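Local coordinates for protein branched-chain-amino-acid aminotransferase (Deinococcus radiodurans, PDB 3UZO) that probably transfers the amino group between leucine, valine or isoleucine and 2-oxoglutarate, using pyridoxal 5'-phosphate as cofactor, in branched-chain amino acid metabolism, at residues K80-A85 / I343-K348; T181-I186 / V307-G312; F245-D250 / F296-A301. All blocks are in the same frame, centred on the assembly; numbering follows the deposited sequence.

Contact 1 (K80-A85 / I343-K348); sequences KAYRCA and IQYGDK
With CG beside the backbone N and trans to the carbonyl carbon (chi1 -48°), Tyr-82 turns one face to Gln-344 and an edge to Tyr-345; Tyr-345 takes the same first torsion (chi1 -76°) and turns its ring in toward the strand. The two tyrosines form a T-shaped pair with planes at 68°. Tyr-82 supplies the edge: its CD2 stands over the rim of the Tyr-345 face, 3.6 Å from Tyr-345 CZ. Gln-344 covers a face of Tyr-82, where its CB sits above the ring centre in a CH-pi contact, 3.8 Å from the centroid. Beyond CG the glutamine chain runs extended toward the phenol end, and one water bridges Tyr-82 OH (2.6 Å) and Gln-344 OE1 (3.2 Å), donating to the latter and weakly accepting from Lys-80 NZ. In this class IV aminotransferase the contact joins the end of antiparallel strand 74-83 to the end of helix 331-344, near the cofactor site: the Gln-344 side chain is about 8 Å from the bound pyridoxal phosphate. Gly-346, with positive phi, closes the last turn in a Schellman motif, its N bonded to Ile-343 O. Outside the pair, Tyr-345 OH binds Gly-140 O. A second water accepts from Ala-85 N and donates to both Tyr-345 O (2.6 Å) and Asp-347 OD1 (2.7 Å), while Asp-347 OD2 bonds Tyr-136 OH.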
loop_
_atom_site.group_PDB
_atom_site.type_symbol
_atom_site.label_atom_id
_atom_site.label_comp_id
_atom_site.label_asym_id
_atom_site.label_seq_id
_atom_site.Cartn_x
_atom_site.Cartn_y
_atom_site.Cartn_z
ATOM N N LYS A 80 2.633 -22.515 -6.758
ATOM C CA LYS A 80 1.744 -23.668 -6.860
ATOM C C LYS A 80 2.379 -25.034 -6.671
ATOM O O LYS A 80 3.584 -25.208 -6.874
ATOM C CB LYS A 80 1.068 -23.666 -8.237
ATOM C CG LYS A 80 0.066 -22.528 -8.499
ATOM C CD LYS A 80 -0.333 -22.531 -9.983
ATOM C CE LYS A 80 -1.458 -21.540 -10.287
ATOM N NZ LYS A 80 -1.521 -21.289 -11.759
ATOM N N ALA A 81 1.539 -25.991 -6.285
ATOM C CA ALA A 81 1.933 -27.389 -6.138
ATOM C C ALA A 81 1.150 -28.078 -7.259
ATOM O O ALA A 81 0.001 -27.703 -7.538
ATOM C CB ALA A 81 1.507 -27.930 -4.768
ATOM N N TYR A 82 1.760 -29.061 -7.913
ATOM C CA TYR A 82 1.099 -29.752 -9.019
ATOM C C TYR A 82 1.129 -31.273 -8.895
ATOM O O TYR A 82 2.111 -31.849 -8.447
ATOM C CB TYR A 82 1.744 -29.374 -10.363
ATOM C CG TYR A 82 1.960 -27.884 -10.612
ATOM C CD1 TYR A 82 3.040 -27.204 -10.035
ATOM C CD2 TYR A 82 1.116 -27.171 -11.467
ATOM C CE1 TYR A 82 3.275 -25.849 -10.309
ATOM C CE2 TYR A 82 1.338 -25.815 -11.745
ATOM C CZ TYR A 82 2.415 -25.164 -11.163
ATOM O OH TYR A 82 2.622 -23.829 -11.425
ATOM N N ARG A 83 0.048 -31.919 -9.316
ATOM C CA ARG A 83 -0.042 -33.377 -9.278
ATOM C C ARG A 83 0.480 -33.912 -10.611
ATOM O O ARG A 83 -0.071 -33.598 -11.664
ATOM C CB ARG A 83 -1.497 -33.808 -9.085
ATOM C CG ARG A 83 -1.723 -35.315 -9.043
ATOM C CD ARG A 83 -2.185 -35.736 -7.652
ATOM N NE ARG A 83 -1.073 -36.130 -6.807
ATOM C CZ ARG A 83 -1.155 -36.341 -5.494
ATOM N NH1 ARG A 83 -2.304 -36.184 -4.846
ATOM N NH2 ARG A 83 -0.080 -36.735 -4.832
ATOM N N CYS A 84 1.544 -34.706 -10.567
ATOM C CA CYS A 84 2.119 -35.267 -11.787
ATOM C C CYS A 84 1.382 -36.546 -12.192
ATOM O O CYS A 84 0.683 -37.154 -11.377
ATOM C CB CYS A 84 3.601 -35.583 -11.576
ATOM S SG CYS A 84 4.620 -34.176 -11.077
ATOM N N ALA A 85 1.543 -36.947 -13.447
ATOM C CA ALA A 85 0.897 -38.154 -13.951
ATOM C C ALA A 85 1.349 -39.393 -13.183
ATOM O O ALA A 85 0.559 -40.312 -12.956
ATOM C CB ALA A 85 1.189 -38.325 -15.438
ATOM N N ILE A 343 6.938 -28.721 -17.633
ATOM C CA ILE A 343 7.897 -28.847 -16.538
ATOM C C ILE A 343 7.173 -28.883 -15.192
ATOM O O ILE A 343 7.425 -29.755 -14.356
ATOM C CB ILE A 343 8.894 -27.663 -16.542
ATOM C CG1 ILE A 343 9.834 -27.789 -17.743
ATOM C CG2 ILE A 343 9.681 -27.628 -15.233
ATOM C CD1 ILE A 343 10.690 -26.561 -17.990
ATOM N N GLN A 344 6.273 -27.926 -14.988
ATOM C CA GLN A 344 5.523 -27.844 -13.742
ATOM C C GLN A 344 4.768 -29.136 -13.410
ATOM O O GLN A 344 4.796 -29.594 -12.271
ATOM C CB GLN A 344 4.560 -26.649 -13.803
ATOM C CG GLN A 344 5.299 -25.323 -14.018
ATOM C CD GLN A 344 4.377 -24.142 -14.207
ATOM O OE1 GLN A 344 3.297 -24.267 -14.794
ATOM N NE2 GLN A 344 4.802 -22.975 -13.721
ATOM N N TYR A 345 4.103 -29.728 -14.396
ATOM C CA TYR A 345 3.349 -30.953 -14.154
ATOM C C TYR A 345 4.153 -32.246 -14.252
ATOM O O TYR A 345 3.588 -33.325 -14.124
ATOM C CB TYR A 345 2.151 -31.053 -15.094
ATOM C CG TYR A 345 1.005 -30.158 -14.712
ATOM C CD1 TYR A 345 0.890 -28.875 -15.246
ATOM C CD2 TYR A 345 0.035 -30.589 -13.804
ATOM C CE1 TYR A 345 -0.163 -28.044 -14.884
ATOM C CE2 TYR A 345 -1.019 -29.768 -13.437
ATOM C CZ TYR A 345 -1.113 -28.498 -13.977
ATOM O OH TYR A 345 -2.151 -27.678 -13.610
ATOM N N GLY A 346 5.456 -32.132 -14.479
ATOM C CA GLY A 346 6.305 -33.311 -14.564
ATOM C C GLY A 346 6.315 -34.061 -15.882
ATOM O O GLY A 346 6.781 -35.204 -15.946
ATOM N N ASP A 347 5.810 -33.444 -16.943
ATOM C CA ASP A 347 5.797 -34.118 -18.236
ATOM C C ASP A 347 7.050 -33.830 -19.046
ATOM O O ASP A 347 7.323 -34.502 -20.042
ATOM C CB ASP A 347 4.564 -33.717 -19.039
ATOM C CG ASP A 347 3.290 -34.228 -18.421
ATOM O OD1 ASP A 347 3.245 -35.422 -18.066
ATOM O OD2 ASP A 347 2.337 -33.439 -18.295
ATOM N N LYS A 348 7.805 -32.825 -18.622
ATOM C CA LYS A 348 9.035 -32.471 -19.306
ATOM C C LYS A 348 10.159 -32.387 -18.295
ATOM O O LYS A 348 9.947 -32.025 -17.142
ATOM C CB LYS A 348 8.893 -31.126 -20.023
ATOM C CG LYS A 348 7.955 -31.149 -21.213
ATOM C CD LYS A 348 7.832 -29.756 -21.817
ATOM C CE LYS A 348 6.947 -29.759 -23.050
ATOM N NZ LYS A 348 7.497 -30.626 -24.129
HETATM O O HOH W 1 1.284 -22.446 -13.188
HETATM O O HOH W 2 3.404 -35.601 -15.349
#

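Contact 2 (T181-I186 / V307-G312); sequences TPTNFI and VITPIG
Thr-183 O accepts the N-H of Gly-312 at 2.9 Å and also meets Ile-311 CA in a weaker C-H...O contact. The amide arrives from well above the carbonyl plane, 47° out of it. Thr-183 N gives the companion bond to Pro-310 O, 3.0 Å long, so the threonine straddles Ile-311 in a short parallel bridge within the mixed sheet. The axes of the short segments 183-186 and 309-312 lie 67° apart, and Phe-185 continues the pairing with backbone bonds to Gly-313 and Gln-315. Just ahead of the bridge two prolines pack against each other, Pro-182 CB lying 3.6 Å from Pro-310 CB, while Pro-182 CA also points a C-H at Pro-310 O. The side chains of Thr-183 and Ile-311 share one face of the sheet. Those of Phe-185 and Ile-311 cross at about a right angle, with Phe-185 CE1 3.8 Å from Ile-311 CG1; that branch is trans to the carbonyl carbon (chi1 -66°), which carries it to the ring. Asn-184 brings OD1 alongside Gly-312 CA, where it takes a weak hydrogen bond from Gly-313 N, whereas its ND2 binds Glu-326 OE1. Thr-309 OG1 turns back to Ala-306 O, a residue of the glutamate site. Thr-309 CG2 then faces Thr-183 OG1 at 3.4 Å, and this buried hydroxyl finds no polar partner in the model.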
loop_
_atom_site.group_PDB
_atom_site.type_symbol
_atom_site.label_atom_id
_atom_site.label_comp_id
_atom_site.label_asym_id
_atom_site.label_seq_id
_atom_site.Cartn_x
_atom_site.Cartn_y
_atom_site.Cartn_z
ATOM N N THR A 181 -6.118 -19.019 -24.396
ATOM C CA THR A 181 -7.062 -18.124 -25.045
ATOM C C THR A 181 -6.649 -16.677 -24.772
ATOM O O THR A 181 -6.642 -16.209 -23.627
ATOM C CB THR A 181 -8.500 -18.369 -24.560
ATOM O OG1 THR A 181 -9.356 -17.332 -25.059
ATOM C CG2 THR A 181 -8.544 -18.398 -23.064
ATOM N N PRO A 182 -6.271 -15.949 -25.832
ATOM C CA PRO A 182 -5.854 -14.559 -25.671
ATOM C C PRO A 182 -6.933 -13.630 -25.135
ATOM O O PRO A 182 -8.128 -13.862 -25.331
ATOM C CB PRO A 182 -5.401 -14.169 -27.080
ATOM C CG PRO A 182 -6.248 -15.026 -27.957
ATOM C CD PRO A 182 -6.215 -16.349 -27.250
ATOM N N THR A 183 -6.496 -12.593 -24.430
ATOM C CA THR A 183 -7.394 -11.586 -23.887
ATOM C C THR A 183 -6.764 -10.237 -24.185
ATOM O O THR A 183 -5.570 -10.163 -24.506
ATOM C CB THR A 183 -7.589 -11.731 -22.361
ATOM O OG1 THR A 183 -6.314 -11.758 -21.712
ATOM C CG2 THR A 183 -8.353 -13.000 -22.045
ATOM N N ASN A 184 -7.551 -9.175 -24.077
ATOM C CA ASN A 184 -7.055 -7.843 -24.373
ATOM C C ASN A 184 -6.763 -7.016 -23.130
ATOM O O ASN A 184 -7.358 -7.217 -22.068
ATOM C CB ASN A 184 -8.053 -7.109 -25.275
ATOM C CG ASN A 184 -8.443 -7.932 -26.494
ATOM O OD1 ASN A 184 -7.599 -8.591 -27.104
ATOM N ND2 ASN A 184 -9.723 -7.890 -26.858
ATOM N N PHE A 185 -5.826 -6.090 -23.275
ATOM C CA PHE A 185 -5.427 -5.218 -22.184
ATOM C C PHE A 185 -5.486 -3.772 -22.677
ATOM O O PHE A 185 -5.459 -3.519 -23.886
ATOM C CB PHE A 185 -4.013 -5.585 -21.714
ATOM C CG PHE A 185 -3.914 -6.959 -21.096
ATOM C CD1 PHE A 185 -4.029 -8.103 -21.881
ATOM C CD2 PHE A 185 -3.736 -7.105 -19.724
ATOM C CE1 PHE A 185 -3.972 -9.380 -21.307
ATOM C CE2 PHE A 185 -3.676 -8.377 -19.138
ATOM C CZ PHE A 185 -3.795 -9.515 -19.932
ATOM N N ILE A 186 -5.567 -2.832 -21.741
ATOM C CA ILE A 186 -5.665 -1.424 -22.089
ATOM C C ILE A 186 -4.740 -0.536 -21.252
ATOM O O ILE A 186 -4.520 -0.788 -20.064
ATOM C CB ILE A 186 -7.134 -0.951 -21.927
ATOM C CG1 ILE A 186 -7.277 0.509 -22.337
ATOM C CG2 ILE A 186 -7.597 -1.178 -20.484
ATOM C CD1 ILE A 186 -8.750 0.969 -22.449
ATOM N N VAL A 307 0.013 -17.975 -15.828
ATOM C CA VAL A 307 0.621 -19.031 -16.651
ATOM C C VAL A 307 0.462 -18.649 -18.121
ATOM O O VAL A 307 -0.368 -19.216 -18.830
ATOM C CB VAL A 307 -0.079 -20.390 -16.468
ATOM C CG1 VAL A 307 0.827 -21.500 -16.986
ATOM C CG2 VAL A 307 -0.454 -20.608 -15.014
ATOM N N ILE A 308 1.265 -17.694 -18.566
ATOM C CA ILE A 308 1.193 -17.168 -19.932
ATOM C C ILE A 308 -0.221 -17.035 -20.490
ATOM O O ILE A 308 -0.861 -18.017 -20.888
ATOM C CB ILE A 308 2.022 -17.985 -20.953
ATOM C CG1 ILE A 308 3.491 -18.046 -20.530
ATOM C CG2 ILE A 308 1.938 -17.308 -22.324
ATOM C CD1 ILE A 308 4.368 -18.813 -21.506
ATOM N N THR A 309 -0.690 -15.796 -20.517
ATOM C CA THR A 309 -1.999 -15.453 -21.049
ATOM C C THR A 309 -1.706 -14.686 -22.336
ATOM O O THR A 309 -1.214 -13.558 -22.289
ATOM C CB THR A 309 -2.768 -14.524 -20.095
ATOM O OG1 THR A 309 -3.011 -15.201 -18.854
ATOM C CG2 THR A 309 -4.095 -14.110 -20.715
ATOM N N PRO A 310 -1.994 -15.291 -23.503
ATOM C CA PRO A 310 -1.731 -14.603 -24.767
ATOM C C PRO A 310 -2.440 -13.259 -24.807
ATOM O O PRO A 310 -3.569 -13.130 -24.333
ATOM C CB PRO A 310 -2.279 -15.572 -25.816
ATOM C CG PRO A 310 -2.172 -16.930 -25.129
ATOM C CD PRO A 310 -2.632 -16.599 -23.736
ATOM N N ILE A 311 -1.769 -12.253 -25.356
ATOM C CA ILE A 311 -2.377 -10.940 -25.464
ATOM C C ILE A 311 -2.880 -10.774 -26.899
ATOM O O ILE A 311 -2.098 -10.773 -27.852
ATOM C CB ILE A 311 -1.370 -9.827 -25.094
ATOM C CG1 ILE A 311 -1.005 -9.951 -23.607
ATOM C CG2 ILE A 311 -1.969 -8.447 -25.402
ATOM C CD1 ILE A 311 0.117 -9.022 -23.140
ATOM N N GLY A 312 -4.195 -10.679 -27.046
ATOM C CA GLY A 312 -4.779 -10.523 -28.365
ATOM C C GLY A 312 -4.398 -9.171 -28.924
ATOM O O GLY A 312 -3.829 -9.067 -30.008
#

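Contact 3 (F245-D250 / F296-A301); sequences FAITQD and FSEAGA
The Phe-296 ring carries the methyl of Ala-246 over one face, a CH-pi contact in which Ala-246 CB lies 3.8 Å from the centroid, and has Ile-247 O and Thr-248 N at its edge. The Phe-245 ring is laid across the opposing backbone instead: Gly-300 N sits over its centre, and Gly-300 CA lies 4.2 Å from the centroid, over the same face. A first torsion of 72°, with CG between the backbone N and the carbonyl carbon, swings this ring over the neighbouring strand. The ring also meets that of Phe-254, the planes nearly parallel.

Strands 245-248 and 298-301 run antiparallel in the mixed sheet. Two backbone bonds join the first pair, Phe-245 N to Gly-300 O and Gly-300 N to Phe-245 O, each 3.0 Å. Ala-246 and Ala-299 form a non-hydrogen-bonded pair, and Ile-247 N binds Glu-298 O at 2.9 Å. Here the pairing slips by one residue in a classic beta bulge. Ser-297 and Glu-298 both face Ile-247, whose O takes weak bonds from both of their amides, with Ser-297 N the nearer at 2.8 Å. The serine completes the corner: OG, held between its own backbone N and carbonyl carbon (chi1 63°), donates to Thr-248 O at 2.9 Å, from above the carbonyl plane. Beside it Gln-249, bent at chi2, brings OE1 to 3.3 Å from Ser-297 CB, while NE2 bonds Gly-294 O. Thr-248 OG1 donates to Asp-250 OD1 within the turn. On the face shared with Phe-245 and Ile-247, the carboxylate of buried Glu-298 meets Thr-333 OG1 and Val-332 N at the start of helix 331-344. Two bonds to this acid from a helix N-terminus would be expected to favour its ionised form.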
loop_
_atom_site.group_PDB
_atom_site.type_symbol
_atom_site.label_atom_id
_atom_site.label_comp_id
_atom_site.label_asym_id
_atom_site.label_seq_id
_atom_site.Cartn_x
_atom_site.Cartn_y
_atom_site.Cartn_z
ATOM N N PHE A 245 5.713 -9.832 -21.982
ATOM C CA PHE A 245 6.791 -10.263 -22.862
ATOM C C PHE A 245 6.272 -10.193 -24.292
ATOM O O PHE A 245 5.060 -10.187 -24.516
ATOM C CB PHE A 245 7.289 -11.682 -22.534
ATOM C CG PHE A 245 6.345 -12.783 -22.919
ATOM C CD1 PHE A 245 5.363 -13.219 -22.034
ATOM C CD2 PHE A 245 6.461 -13.416 -24.156
ATOM C CE1 PHE A 245 4.508 -14.273 -22.370
ATOM C CE2 PHE A 245 5.619 -14.461 -24.504
ATOM C CZ PHE A 245 4.636 -14.894 -23.604
ATOM N N ALA A 246 7.183 -10.100 -25.253
ATOM C CA ALA A 246 6.790 -10.051 -26.655
ATOM C C ALA A 246 7.822 -10.781 -27.494
ATOM O O ALA A 246 8.975 -10.936 -27.088
ATOM C CB ALA A 246 6.652 -8.594 -27.128
ATOM N N ILE A 247 7.390 -11.251 -28.657
ATOM C CA ILE A 247 8.268 -11.963 -29.575
ATOM C C ILE A 247 8.398 -11.094 -30.835
ATOM O O ILE A 247 7.398 -10.630 -31.378
ATOM C CB ILE A 247 7.678 -13.346 -29.956
ATOM C CG1 ILE A 247 7.601 -14.261 -28.725
ATOM C CG2 ILE A 247 8.562 -14.021 -30.983
ATOM C CD1 ILE A 247 6.722 -13.754 -27.627
ATOM N N THR A 248 9.628 -10.868 -31.286
ATOM C CA THR A 248 9.865 -10.046 -32.473
ATOM C C THR A 248 9.206 -10.630 -33.723
ATOM O O THR A 248 8.888 -11.825 -33.777
ATOM C CB THR A 248 11.375 -9.872 -32.733
ATOM O OG1 THR A 248 11.999 -11.160 -32.795
ATOM C CG2 THR A 248 12.011 -9.036 -31.619
ATOM N N GLN A 249 9.009 -9.780 -34.728
ATOM C CA GLN A 249 8.370 -10.196 -35.975
ATOM C C GLN A 249 8.956 -11.447 -36.622
ATOM O O GLN A 249 8.212 -12.279 -37.143
ATOM C CB GLN A 249 8.374 -9.040 -36.990
ATOM C CG GLN A 249 7.339 -7.948 -36.699
ATOM C CD GLN A 249 5.906 -8.477 -36.679
ATOM O OE1 GLN A 249 5.637 -9.582 -37.143
ATOM N NE2 GLN A 249 4.980 -7.679 -36.148
ATOM N N ASP A 250 10.278 -11.591 -36.598
ATOM C CA ASP A 250 10.900 -12.763 -37.202
ATOM C C ASP A 250 10.770 -13.994 -36.307
ATOM O O ASP A 250 11.241 -15.078 -36.661
ATOM C CB ASP A 250 12.379 -12.494 -37.501
ATOM C CG ASP A 250 13.189 -12.205 -36.251
ATOM O OD1 ASP A 250 12.594 -12.120 -35.157
ATOM O OD2 ASP A 250 14.424 -12.058 -36.368
ATOM N N PHE A 296 6.625 -6.423 -32.878
ATOM C CA PHE A 296 6.464 -7.785 -32.368
ATOM C C PHE A 296 5.316 -8.572 -32.972
ATOM O O PHE A 296 4.195 -8.069 -33.091
ATOM C CB PHE A 296 6.298 -7.753 -30.844
ATOM C CG PHE A 296 7.323 -6.906 -30.146
ATOM C CD1 PHE A 296 7.067 -5.567 -29.883
ATOM C CD2 PHE A 296 8.560 -7.441 -29.780
ATOM C CE1 PHE A 296 8.023 -4.765 -29.270
ATOM C CE2 PHE A 296 9.522 -6.652 -29.169
ATOM C CZ PHE A 296 9.257 -5.307 -28.911
ATOM N N SER A 297 5.601 -9.822 -33.325
ATOM C CA SER A 297 4.609 -10.708 -33.922
ATOM C C SER A 297 3.649 -11.320 -32.896
ATOM O O SER A 297 2.575 -11.792 -33.264
ATOM C CB SER A 297 5.308 -11.832 -34.691
ATOM O OG SER A 297 6.077 -12.632 -33.812
ATOM N N GLU A 298 4.044 -11.331 -31.621
ATOM C CA GLU A 298 3.200 -11.882 -30.550
ATOM C C GLU A 298 3.523 -11.212 -29.221
ATOM O O GLU A 298 4.622 -10.667 -29.029
ATOM C CB GLU A 298 3.428 -13.390 -30.338
ATOM C CG GLU A 298 3.775 -14.232 -31.544
ATOM C CD GLU A 298 4.110 -15.666 -31.142
ATOM O OE1 GLU A 298 4.722 -16.398 -31.951
ATOM O OE2 GLU A 298 3.754 -16.064 -30.009
ATOM N N ALA A 299 2.570 -11.278 -28.299
ATOM C CA ALA A 299 2.748 -10.712 -26.966
ATOM C C ALA A 299 1.926 -11.524 -25.966
ATOM O O ALA A 299 0.911 -12.122 -26.319
ATOM C CB ALA A 299 2.309 -9.249 -26.937
ATOM N N GLY A 300 2.375 -11.538 -24.719
ATOM C CA GLY A 300 1.667 -12.272 -23.688
ATOM C C GLY A 300 1.997 -11.738 -22.311
ATOM O O GLY A 300 2.935 -10.952 -22.144
ATOM N N ALA A 301 1.201 -12.148 -21.330
ATOM C CA ALA A 301 1.401 -11.753 -19.944
ATOM C C ALA A 301 1.746 -13.055 -19.220
ATOM O O ALA A 301 1.154 -14.090 -19.521
ATOM C CB ALA A 301 0.118 -11.152 -19.376
#

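How the contacts relate
Contacts 2 and 3 are buried and belong to one mixed sheet: strands 296-302 and 309-316 follow each other in the chain and lie side by side, with Ala-299 O 2.9 Å from Ile-311 N in a probable hydrogen bond. Both rely on backbone pairing, parallel and short in contact 2, antiparallel and longer in contact 3. Contact 1, partly buried and with its centre about 23 Å from that of contact 2, relies instead on aromatic packing and waters, and joins a strand of the other sheet to a helix end. Even so, Lys-80 NZ packs on Val-307 CG2, and helix 331-344 receives side chains from contacts 2 and 3 as well.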